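Local atomic coordinates of fatty acid synthase 1, isoform A (Drosophila melanogaster, PDB entry 6FN6), a protein that probably catalyses the ketoreduction, dehydration and NADPH-dependent enoyl reduction steps of fatty acid chain elongation with this DH-ER-KR portion of a larger multifunctional synthase. Residues A609-R614 / V892-R897; E568-N573 / L583-A588; S669-W674 / M846-V851. All coordinates share one frame; numbering follows the deposited sequence.

Interaction 1 of 3, residues A609-R614 / V892-R897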
loop_
_atom_site.group_PDB
_atom_site.type_symbol
_atom_site.label_atom_id
_atom_site.label_comp_id
_atom_site.label_asym_id
_atom_site.label_seq_id
_atom_site.Cartn_x
_atom_site.Cartn_y
_atom_site.Cartn_z
ATOM N N ALA A 609 -23.571 -17.835 -25.609
ATOM C CA ALA A 609 -23.009 -17.697 -24.271
ATOM C C ALA A 609 -21.523 -17.370 -24.375
ATOM O O ALA A 609 -20.728 -18.220 -24.777
ATOM C CB ALA A 609 -23.217 -18.972 -23.468
ATOM N N PRO A 610 -21.142 -16.131 -24.028
ATOM C CA PRO A 610 -19.717 -15.785 -24.036
ATOM C C PRO A 610 -18.932 -16.355 -22.861
ATOM O O PRO A 610 -19.489 -16.564 -21.782
ATOM C CB PRO A 610 -19.726 -14.253 -23.965
ATOM C CG PRO A 610 -21.082 -13.846 -24.397
ATOM C CD PRO A 610 -21.991 -14.932 -23.934
ATOM N N ILE A 611 -17.644 -16.604 -23.078
ATOM C CA ILE A 611 -16.743 -16.955 -21.991
ATOM C C ILE A 611 -16.054 -15.690 -21.500
ATOM O O ILE A 611 -15.626 -14.854 -22.298
ATOM C CB ILE A 611 -15.702 -18.004 -22.421
ATOM C CG1 ILE A 611 -16.377 -19.232 -23.026
ATOM C CG2 ILE A 611 -14.842 -18.418 -21.240
ATOM C CD1 ILE A 611 -16.141 -19.378 -24.504
ATOM N N ASN A 612 -15.952 -15.556 -20.183
ATOM C CA ASN A 612 -15.221 -14.455 -19.580
ATOM C C ASN A 612 -14.037 -15.020 -18.807
ATOM O O ASN A 612 -13.975 -16.223 -18.560
ATOM C CB ASN A 612 -16.133 -13.638 -18.670
ATOM C CG ASN A 612 -17.099 -12.763 -19.448
ATOM O OD1 ASN A 612 -16.756 -11.653 -19.858
ATOM N ND2 ASN A 612 -18.312 -13.260 -19.658
ATOM N N PHE A 613 -13.095 -14.160 -18.435
ATOM C CA PHE A 613 -11.887 -14.615 -17.756
ATOM C C PHE A 613 -12.223 -15.390 -16.481
ATOM O O PHE A 613 -11.514 -16.328 -16.118
ATOM C CB PHE A 613 -10.970 -13.430 -17.433
ATOM C CG PHE A 613 -10.172 -12.941 -18.611
ATOM C CD1 PHE A 613 -9.292 -13.789 -19.266
ATOM C CD2 PHE A 613 -10.297 -11.637 -19.063
ATOM C CE1 PHE A 613 -8.552 -13.346 -20.350
ATOM C CE2 PHE A 613 -9.560 -11.189 -20.147
ATOM C CZ PHE A 613 -8.687 -12.045 -20.790
ATOM N N ARG A 614 -13.311 -15.014 -15.816
ATOM C CA ARG A 614 -13.707 -15.682 -14.582
ATOM C C ARG A 614 -13.965 -17.166 -14.834
ATOM O O ARG A 614 -13.650 -18.008 -13.994
ATOM C CB ARG A 614 -14.949 -15.018 -13.983
ATOM C CG ARG A 614 -15.323 -15.530 -12.594
ATOM C CD ARG A 614 -16.636 -14.924 -12.118
ATOM N NE ARG A 614 -17.510 -15.894 -11.463
ATOM C CZ ARG A 614 -18.154 -16.870 -12.094
ATOM N NH1 ARG A 614 -18.015 -17.030 -13.403
ATOM N NH2 ARG A 614 -18.936 -17.699 -11.415
ATOM N N VAL A 892 -15.164 -13.798 -26.792
ATOM C CA VAL A 892 -15.220 -15.190 -27.222
ATOM C C VAL A 892 -16.611 -15.736 -26.924
ATOM O O VAL A 892 -17.044 -15.734 -25.773
ATOM C CB VAL A 892 -14.133 -16.031 -26.518
ATOM C CG1 VAL A 892 -14.167 -17.481 -26.989
ATOM C CG2 VAL A 892 -12.755 -15.424 -26.752
ATOM N N VAL A 893 -17.303 -16.214 -27.957
ATOM C CA VAL A 893 -18.697 -16.631 -27.808
ATOM C C VAL A 893 -18.930 -18.071 -28.268
ATOM O O VAL A 893 -18.390 -18.510 -29.283
ATOM C CB VAL A 893 -19.638 -15.677 -28.570
ATOM C CG1 VAL A 893 -21.090 -15.955 -28.196
ATOM C CG2 VAL A 893 -19.272 -14.223 -28.291
ATOM N N ILE A 894 -19.750 -18.797 -27.511
ATOM C CA ILE A 894 -20.143 -20.154 -27.887
ATOM C C ILE A 894 -21.540 -20.143 -28.491
ATOM O O ILE A 894 -22.496 -19.673 -27.873
ATOM C CB ILE A 894 -20.073 -21.113 -26.687
ATOM C CG1 ILE A 894 -18.616 -21.367 -26.312
ATOM C CG2 ILE A 894 -20.764 -22.439 -27.018
ATOM C CD1 ILE A 894 -18.432 -22.123 -25.019
ATOM N N LYS A 895 -21.643 -20.679 -29.703
ATOM C CA LYS A 895 -22.906 -20.741 -30.427
ATOM C C LYS A 895 -23.691 -21.985 -30.028
ATOM O O LYS A 895 -23.519 -23.054 -30.614
ATOM C CB LYS A 895 -22.641 -20.734 -31.935
ATOM C CG LYS A 895 -23.878 -20.856 -32.817
ATOM C CD LYS A 895 -23.535 -21.534 -34.137
ATOM C CE LYS A 895 -22.588 -20.690 -34.976
ATOM N NZ LYS A 895 -22.201 -21.377 -36.238
ATOM N N VAL A 896 -24.550 -21.840 -29.026
ATOM C CA VAL A 896 -25.371 -22.949 -28.565
ATOM C C VAL A 896 -26.461 -23.240 -29.594
ATOM O O VAL A 896 -26.722 -24.396 -29.929
ATOM C CB VAL A 896 -25.979 -22.653 -27.182
ATOM C CG1 VAL A 896 -26.746 -23.860 -26.667
ATOM C CG2 VAL A 896 -24.890 -22.245 -26.192
ATOM N N ARG A 897 -27.096 -22.180 -30.086
ATOM C CA ARG A 897 -28.134 -22.300 -31.103
ATOM C C ARG A 897 -27.929 -21.265 -32.205
ATOM O O ARG A 897 -27.562 -20.124 -31.930
ATOM C CB ARG A 897 -29.516 -22.121 -30.478
ATOM C CG ARG A 897 -29.854 -23.129 -29.402
ATOM C CD ARG A 897 -31.181 -22.783 -28.749
ATOM N NE ARG A 897 -32.277 -22.759 -29.715
ATOM C CZ ARG A 897 -33.184 -23.722 -29.859
ATOM N NH1 ARG A 897 -33.152 -24.811 -29.097
ATOM N NH2 ARG A 897 -34.136 -23.592 -30.772
#

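Interaction 2 of 3, residues E568-N573 / L583-A588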
loop_
_atom_site.group_PDB
_atom_site.type_symbol
_atom_site.label_atom_id
_atom_site.label_comp_id
_atom_site.label_asym_id
_atom_site.label_seq_id
_atom_site.Cartn_x
_atom_site.Cartn_y
_atom_site.Cartn_z
ATOM N N GLU A 568 -32.282 -32.924 -23.794
ATOM C CA GLU A 568 -32.920 -31.652 -24.113
ATOM C C GLU A 568 -32.256 -30.482 -23.389
ATOM O O GLU A 568 -32.089 -29.404 -23.961
ATOM C CB GLU A 568 -34.405 -31.704 -23.757
ATOM C CG GLU A 568 -35.192 -30.482 -24.207
ATOM C CD GLU A 568 -36.667 -30.582 -23.877
ATOM O OE1 GLU A 568 -37.051 -31.511 -23.136
ATOM O OE2 GLU A 568 -37.443 -29.729 -24.358
ATOM N N HIS A 569 -31.889 -30.699 -22.128
ATOM C CA HIS A 569 -31.271 -29.660 -21.310
ATOM C C HIS A 569 -29.922 -30.102 -20.762
ATOM O O HIS A 569 -29.783 -31.207 -20.232
ATOM C CB HIS A 569 -32.193 -29.254 -20.161
ATOM C CG HIS A 569 -33.469 -28.617 -20.611
ATOM N ND1 HIS A 569 -33.499 -27.557 -21.491
ATOM C CD2 HIS A 569 -34.759 -28.884 -20.299
ATOM C CE1 HIS A 569 -34.752 -27.200 -21.707
ATOM N NE2 HIS A 569 -35.537 -27.990 -20.997
ATOM N N ALA A 570 -28.932 -29.225 -20.883
ATOM C CA ALA A 570 -27.588 -29.532 -20.423
ATOM C C ALA A 570 -26.808 -28.270 -20.090
ATOM O O ALA A 570 -27.190 -27.163 -20.472
ATOM C CB ALA A 570 -26.849 -30.341 -21.476
ATOM N N TYR A 571 -25.718 -28.450 -19.354
ATOM C CA TYR A 571 -24.815 -27.354 -19.039
ATOM C C TYR A 571 -23.387 -27.848 -19.217
ATOM O O TYR A 571 -23.151 -29.053 -19.325
ATOM C CB TYR A 571 -25.043 -26.841 -17.613
ATOM C CG TYR A 571 -24.626 -27.820 -16.542
ATOM C CD1 TYR A 571 -25.481 -28.835 -16.129
ATOM C CD2 TYR A 571 -23.378 -27.730 -15.943
ATOM C CE1 TYR A 571 -25.102 -29.736 -15.150
ATOM C CE2 TYR A 571 -22.992 -28.625 -14.964
ATOM C CZ TYR A 571 -23.857 -29.626 -14.571
ATOM O OH TYR A 571 -23.475 -30.519 -13.594
ATOM N N VAL A 572 -22.440 -26.919 -19.255
ATOM C CA VAL A 572 -21.039 -27.268 -19.424
ATOM C C VAL A 572 -20.381 -27.332 -18.057
ATOM O O VAL A 572 -20.657 -26.506 -17.186
ATOM C CB VAL A 572 -20.321 -26.269 -20.351
ATOM C CG1 VAL A 572 -18.832 -26.599 -20.461
ATOM C CG2 VAL A 572 -20.972 -26.267 -21.725
ATOM N N ASN A 573 -19.513 -28.320 -17.872
ATOM C CA ASN A 573 -18.814 -28.489 -16.610
ATOM C C ASN A 573 -17.377 -28.931 -16.842
ATOM O O ASN A 573 -17.095 -29.711 -17.751
ATOM C CB ASN A 573 -19.538 -29.515 -15.738
ATOM C CG ASN A 573 -18.954 -29.613 -14.342
ATOM O OD1 ASN A 573 -18.321 -28.677 -13.853
ATOM N ND2 ASN A 573 -19.160 -30.754 -13.694
ATOM N N LEU A 583 -13.734 -30.312 -20.142
ATOM C CA LEU A 583 -14.934 -29.527 -20.421
ATOM C C LEU A 583 -15.910 -30.325 -21.278
ATOM O O LEU A 583 -15.625 -30.635 -22.435
ATOM C CB LEU A 583 -14.575 -28.216 -21.121
ATOM C CG LEU A 583 -13.915 -27.152 -20.243
ATOM C CD1 LEU A 583 -13.257 -26.083 -21.096
ATOM C CD2 LEU A 583 -14.941 -26.531 -19.307
ATOM N N LYS A 584 -17.060 -30.659 -20.704
ATOM C CA LYS A 584 -18.059 -31.443 -21.418
ATOM C C LYS A 584 -19.472 -31.010 -21.030
ATOM O O LYS A 584 -19.692 -30.468 -19.948
ATOM C CB LYS A 584 -17.874 -32.938 -21.126
ATOM C CG LYS A 584 -16.576 -33.538 -21.662
ATOM C CD LYS A 584 -16.537 -35.048 -21.449
ATOM C CE LYS A 584 -15.315 -35.692 -22.091
ATOM N NZ LYS A 584 -14.054 -35.391 -21.354
ATOM N N TRP A 585 -20.424 -31.237 -21.929
ATOM C CA TRP A 585 -21.825 -30.960 -21.640
ATOM C C TRP A 585 -22.385 -32.037 -20.720
ATOM O O TRP A 585 -22.126 -33.225 -20.911
ATOM C CB TRP A 585 -22.644 -30.883 -22.927
ATOM C CG TRP A 585 -22.340 -29.681 -23.760
ATOM C CD1 TRP A 585 -21.385 -29.572 -24.727
ATOM C CD2 TRP A 585 -23.001 -28.412 -23.702
ATOM N NE1 TRP A 585 -21.408 -28.311 -25.275
ATOM C CE2 TRP A 585 -22.392 -27.580 -24.662
ATOM C CE3 TRP A 585 -24.047 -27.899 -22.932
ATOM C CZ2 TRP A 585 -22.797 -26.263 -24.870
ATOM C CZ3 TRP A 585 -24.445 -26.592 -23.140
ATOM C CH2 TRP A 585 -23.823 -25.790 -24.100
ATOM N N ILE A 586 -23.159 -31.613 -19.728
ATOM C CA ILE A 586 -23.761 -32.534 -18.776
ATOM C C ILE A 586 -25.265 -32.336 -18.782
ATOM O O ILE A 586 -25.747 -31.208 -18.843
ATOM C CB ILE A 586 -23.191 -32.323 -17.363
ATOM C CG1 ILE A 586 -21.660 -32.409 -17.375
ATOM C CG2 ILE A 586 -23.791 -33.328 -16.386
ATOM C CD1 ILE A 586 -21.106 -33.746 -17.824
ATOM N N GLU A 587 -26.011 -33.432 -18.707
ATOM C CA GLU A 587 -27.461 -33.339 -18.659
ATOM C C GLU A 587 -27.856 -32.613 -17.383
ATOM O O GLU A 587 -27.273 -32.847 -16.323
ATOM C CB GLU A 587 -28.100 -34.724 -18.713
ATOM C CG GLU A 587 -29.615 -34.710 -18.834
ATOM C CD GLU A 587 -30.211 -36.106 -18.815
ATOM O OE1 GLU A 587 -31.444 -36.229 -18.970
ATOM O OE2 GLU A 587 -29.449 -37.082 -18.643
ATOM N N ALA A 588 -28.849 -31.738 -17.481
ATOM C CA ALA A 588 -29.261 -30.938 -16.338
ATOM C C ALA A 588 -30.550 -31.478 -15.750
ATOM O O ALA A 588 -31.296 -32.190 -16.421
ATOM C CB ALA A 588 -29.435 -29.483 -16.745
#

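Interaction 3 of 3, residues S669-W674 / M846-V851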
loop_
_atom_site.group_PDB
_atom_site.type_symbol
_atom_site.label_atom_id
_atom_site.label_comp_id
_atom_site.label_asym_id
_atom_site.label_seq_id
_atom_site.Cartn_x
_atom_site.Cartn_y
_atom_site.Cartn_z
ATOM N N SER A 669 -32.598 -12.660 -14.214
ATOM C CA SER A 669 -33.345 -11.652 -13.467
ATOM C C SER A 669 -33.775 -10.499 -14.376
ATOM O O SER A 669 -32.956 -9.952 -15.115
ATOM C CB SER A 669 -32.503 -11.118 -12.307
ATOM O OG SER A 669 -33.142 -10.023 -11.676
ATOM N N LYS A 670 -35.053 -10.129 -14.319
ATOM C CA LYS A 670 -35.586 -9.099 -15.209
ATOM C C LYS A 670 -34.855 -7.778 -15.023
ATOM O O LYS A 670 -34.663 -7.027 -15.979
ATOM C CB LYS A 670 -37.080 -8.881 -14.969
ATOM C CG LYS A 670 -37.943 -10.122 -15.131
ATOM C CD LYS A 670 -39.404 -9.806 -14.838
ATOM C CE LYS A 670 -40.263 -11.062 -14.796
ATOM N NZ LYS A 670 -40.431 -11.684 -16.139
ATOM N N ARG A 671 -34.441 -7.496 -13.792
ATOM C CA ARG A 671 -33.725 -6.262 -13.509
ATOM C C ARG A 671 -32.469 -6.185 -14.363
ATOM O O ARG A 671 -32.103 -5.112 -14.844
ATOM C CB ARG A 671 -33.367 -6.161 -12.027
ATOM C CG ARG A 671 -34.570 -6.122 -11.098
ATOM C CD ARG A 671 -34.140 -5.871 -9.665
ATOM N NE ARG A 671 -33.351 -6.975 -9.124
ATOM C CZ ARG A 671 -33.843 -7.967 -8.385
ATOM N NH1 ARG A 671 -35.137 -8.014 -8.086
ATOM N NH2 ARG A 671 -33.035 -8.920 -7.943
ATOM N N MET A 672 -31.809 -7.324 -14.547
ATOM C CA MET A 672 -30.592 -7.367 -15.343
ATOM C C MET A 672 -30.833 -8.019 -16.705
ATOM O O MET A 672 -30.227 -9.037 -17.037
ATOM C CB MET A 672 -29.491 -8.108 -14.577
ATOM C CG MET A 672 -28.845 -7.262 -13.483
ATOM S SD MET A 672 -27.934 -8.214 -12.252
ATOM C CE MET A 672 -29.273 -8.947 -11.313
ATOM N N MET A 673 -31.717 -7.411 -17.491
ATOM C CA MET A 673 -31.964 -7.845 -18.865
ATOM C C MET A 673 -32.246 -6.661 -19.784
ATOM O O MET A 673 -32.879 -5.681 -19.389
ATOM C CB MET A 673 -33.130 -8.838 -18.961
ATOM C CG MET A 673 -32.818 -10.227 -18.443
ATOM S SD MET A 673 -34.011 -11.467 -19.007
ATOM C CE MET A 673 -35.451 -11.105 -18.022
ATOM N N TRP A 674 -31.765 -6.767 -21.018
ATOM C CA TRP A 674 -32.033 -5.772 -22.045
ATOM C C TRP A 674 -32.693 -6.480 -23.224
ATOM O O TRP A 674 -32.330 -7.609 -23.551
ATOM C CB TRP A 674 -30.745 -5.085 -22.504
ATOM C CG TRP A 674 -29.916 -4.505 -21.405
ATOM C CD1 TRP A 674 -29.886 -3.203 -20.996
ATOM C CD2 TRP A 674 -28.975 -5.205 -20.582
ATOM N NE1 TRP A 674 -28.989 -3.051 -19.966
ATOM C CE2 TRP A 674 -28.415 -4.265 -19.694
ATOM C CE3 TRP A 674 -28.552 -6.535 -20.512
ATOM C CZ2 TRP A 674 -27.458 -4.614 -18.745
ATOM C CZ3 TRP A 674 -27.600 -6.880 -19.569
ATOM C CH2 TRP A 674 -27.064 -5.923 -18.698
ATOM N N MET A 846 -28.971 -0.530 -7.213
ATOM C CA MET A 846 -27.694 -0.435 -7.912
ATOM C C MET A 846 -27.752 -1.210 -9.227
ATOM O O MET A 846 -27.229 -0.761 -10.248
ATOM C CB MET A 846 -26.560 -0.962 -7.030
ATOM C CG MET A 846 -25.172 -0.585 -7.510
ATOM S SD MET A 846 -24.934 1.200 -7.647
ATOM C CE MET A 846 -24.789 1.373 -9.421
ATOM N N GLN A 847 -28.385 -2.380 -9.190
ATOM C CA GLN A 847 -28.566 -3.196 -10.385
ATOM C C GLN A 847 -29.395 -2.458 -11.431
ATOM O O GLN A 847 -29.088 -2.490 -12.621
ATOM C CB GLN A 847 -29.243 -4.524 -10.037
ATOM C CG GLN A 847 -28.418 -5.439 -9.151
ATOM C CD GLN A 847 -29.254 -6.531 -8.514
ATOM O OE1 GLN A 847 -30.462 -6.614 -8.737
ATOM N NE2 GLN A 847 -28.612 -7.383 -7.723
ATOM N N ASN A 848 -30.450 -1.791 -10.978
ATOM C CA ASN A 848 -31.351 -1.089 -11.882
ATOM C C ASN A 848 -30.690 0.138 -12.498
ATOM O O ASN A 848 -31.009 0.520 -13.623
ATOM C CB ASN A 848 -32.625 -0.681 -11.142
ATOM C CG ASN A 848 -33.526 -1.862 -10.845
ATOM O OD1 ASN A 848 -33.810 -2.678 -11.724
ATOM N ND2 ASN A 848 -33.972 -1.967 -9.599
ATOM N N GLN A 849 -29.776 0.760 -11.762
ATOM C CA GLN A 849 -29.085 1.939 -12.266
ATOM C C GLN A 849 -28.096 1.564 -13.370
ATOM O O GLN A 849 -28.066 2.199 -14.424
ATOM C CB GLN A 849 -28.364 2.674 -11.135
ATOM C CG GLN A 849 -27.608 3.912 -11.598
ATOM C CD GLN A 849 -28.524 4.938 -12.247
ATOM O OE1 GLN A 849 -28.472 5.158 -13.457
ATOM N NE2 GLN A 849 -29.374 5.565 -11.443
ATOM N N VAL A 850 -27.287 0.536 -13.127
ATOM C CA VAL A 850 -26.246 0.154 -14.075
ATOM C C VAL A 850 -26.870 -0.265 -15.403
ATOM O O VAL A 850 -26.356 0.074 -16.469
ATOM C CB VAL A 850 -25.343 -0.976 -13.513
ATOM C CG1 VAL A 850 -24.568 -0.487 -12.302
ATOM C CG2 VAL A 850 -26.158 -2.204 -13.154
ATOM N N VAL A 851 -27.978 -0.997 -15.344
ATOM C CA VAL A 851 -28.636 -1.453 -16.560
ATOM C C VAL A 851 -29.220 -0.248 -17.290
ATOM O O VAL A 851 -29.246 -0.209 -18.520
ATOM C CB VAL A 851 -29.721 -2.512 -16.258
ATOM C CG1 VAL A 851 -29.095 -3.739 -15.611
ATOM C CG2 VAL A 851 -30.812 -1.940 -15.369
#

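Interaction 1 of 3, residues A609-R614 / V892-R897
I611 and I894 meet through their CD1 methyls at 3.6 Å, and this is the tightly packed side of an antiparallel strand pair in the enoylreductase part of the chain. In I611, chi1 (-54°) sends CG1 off on the side opposite the carbonyl carbon, and CD1 beyond it also lies 3.7 Å from V892 CG1. The backbone of this side is joined where A609 and I894 form a hydrogen-bonded pair: A609 N donates to I894 O (3.1 Å, 169° at the hydrogen) and I894 N returns a bond to A609 O. I611 N adds a third backbone bond, to V892 O. The other face is looser, with P610 CG no closer than 4.3 Å to V893 CG2. Beyond I611, N612 turns its side chain away and its ND2 bonds E642 OE2; at the other end, past I894, the partly exposed K895 points away. In the fold, strand 891-895 lies between strand 601-611, its antiparallel partner, and the parallel strand 868-872; helix 876-885 packs on the isoleucine face, with A879 and F880 against I611 and V876 against I894.

Interaction 2 of 3, residues E568-N573 / L583-A588
V572 and W585 face each other on a beta hairpin made by strands 570-574 and 583-587, and the valine CG2 sits squarely over the indole. This CH-pi contact puts CG2 3.4 Å from the centroid of the six-membered ring, only 6° off the normal. A570 CB comes up to CE3 of the same ring (4.0 Å). On the opposite face of the hairpin, Y571 lays its ring over I586, whose CB lies 3.9 Å from CE1, while A588 CB stands at the ring edge. That placement follows from the tyrosine's first torsion (chi1 69°), which sets CG between the backbone N and the carbonyl carbon. Farther out, V876 of helix 876-885 reaches both V572 and W585, I913 and A915 of strand 913-915 touch the indole, and W585 NE1 hydrogen-bonds the backbone oxygen of D873. With an alanine in place of W585, V572 CG2 would probably lose the ring it rests on and D873 O its indole donor. Holding the side chains in register are five backbone bonds, among them the reciprocal pair Y571 N to I586 O (2.8 Å) and I586 N to Y571 O. A588 N closes the end of the pairing on H569 O (3.0 Å).

Interaction 3 of 3, residues S669-W674 / M846-V851
R671 and Q847 join a turn to a helix in the enoylreductase part, which probably has the medium-chain dehydrogenase/reductase fold. The turn links strands 665-669 and 673-675, and the helix spans 844-860. R671 NE gives its hydrogen to Q847 OE1 at 2.9 Å, lying nearly in line with the amide C=O, and the guanidinium and amide planes are only 21° apart. The arginine chain bends at its third torsion (chi3 -66°), which turns NE toward the amide. Both ends of that amide are occupied, since Q847 NE2 bonds the backbone oxygen of V839. The M672 methyl CE packs against the same group, 3.7 Å from OE1, an apolar neighbour beside the polar one. N848 behaves differently: its OD1 rests alongside the aliphatic part of R671, 3.5 Å from CB, and makes no hydrogen bond to it, the amide standing almost perpendicular to the guanidinium. The backbone oxygen of N848 is hydrogen-bonded separately, by S852 OG. V851 fills the middle, with CG1 touching R671 O (3.4 Å) and W674 CZ2 (3.6 Å). Its backbone nitrogen is taken up within the helix by Q847 O, while its carbonyl oxygen goes to the indole N-H. P689 and S693 of helix 689-702 and V854 and A855 of helix 844-860 also touch W674. The second bond across the contact runs from W674 NE1 to V851 O, 3.2 Å long, with the oxygen at the ring edge in the indole plane and the donor well off the C=O direction (115°).

How the interactions relate
Interactions 1 and 2 touch, with their centres about 14 Å apart: V896 CG2 packs at 4.3 Å against CH2 of W585. Helix 876-885 also spans the two, since V876 reaches I894 in the first and V572 and W585 in the second. Interaction 3 is more distant, its centre about 20 Å from that of interaction 1 and the nearest atoms about 11 Å apart; even so, strands 601-611 and 673-675 belong to the same mixed sheet. Along the chain it is nested inside the loop that interaction 1 closes, whereas interaction 2 precedes both. All three lie away from H24 and D175, the predicted dehydratase residues.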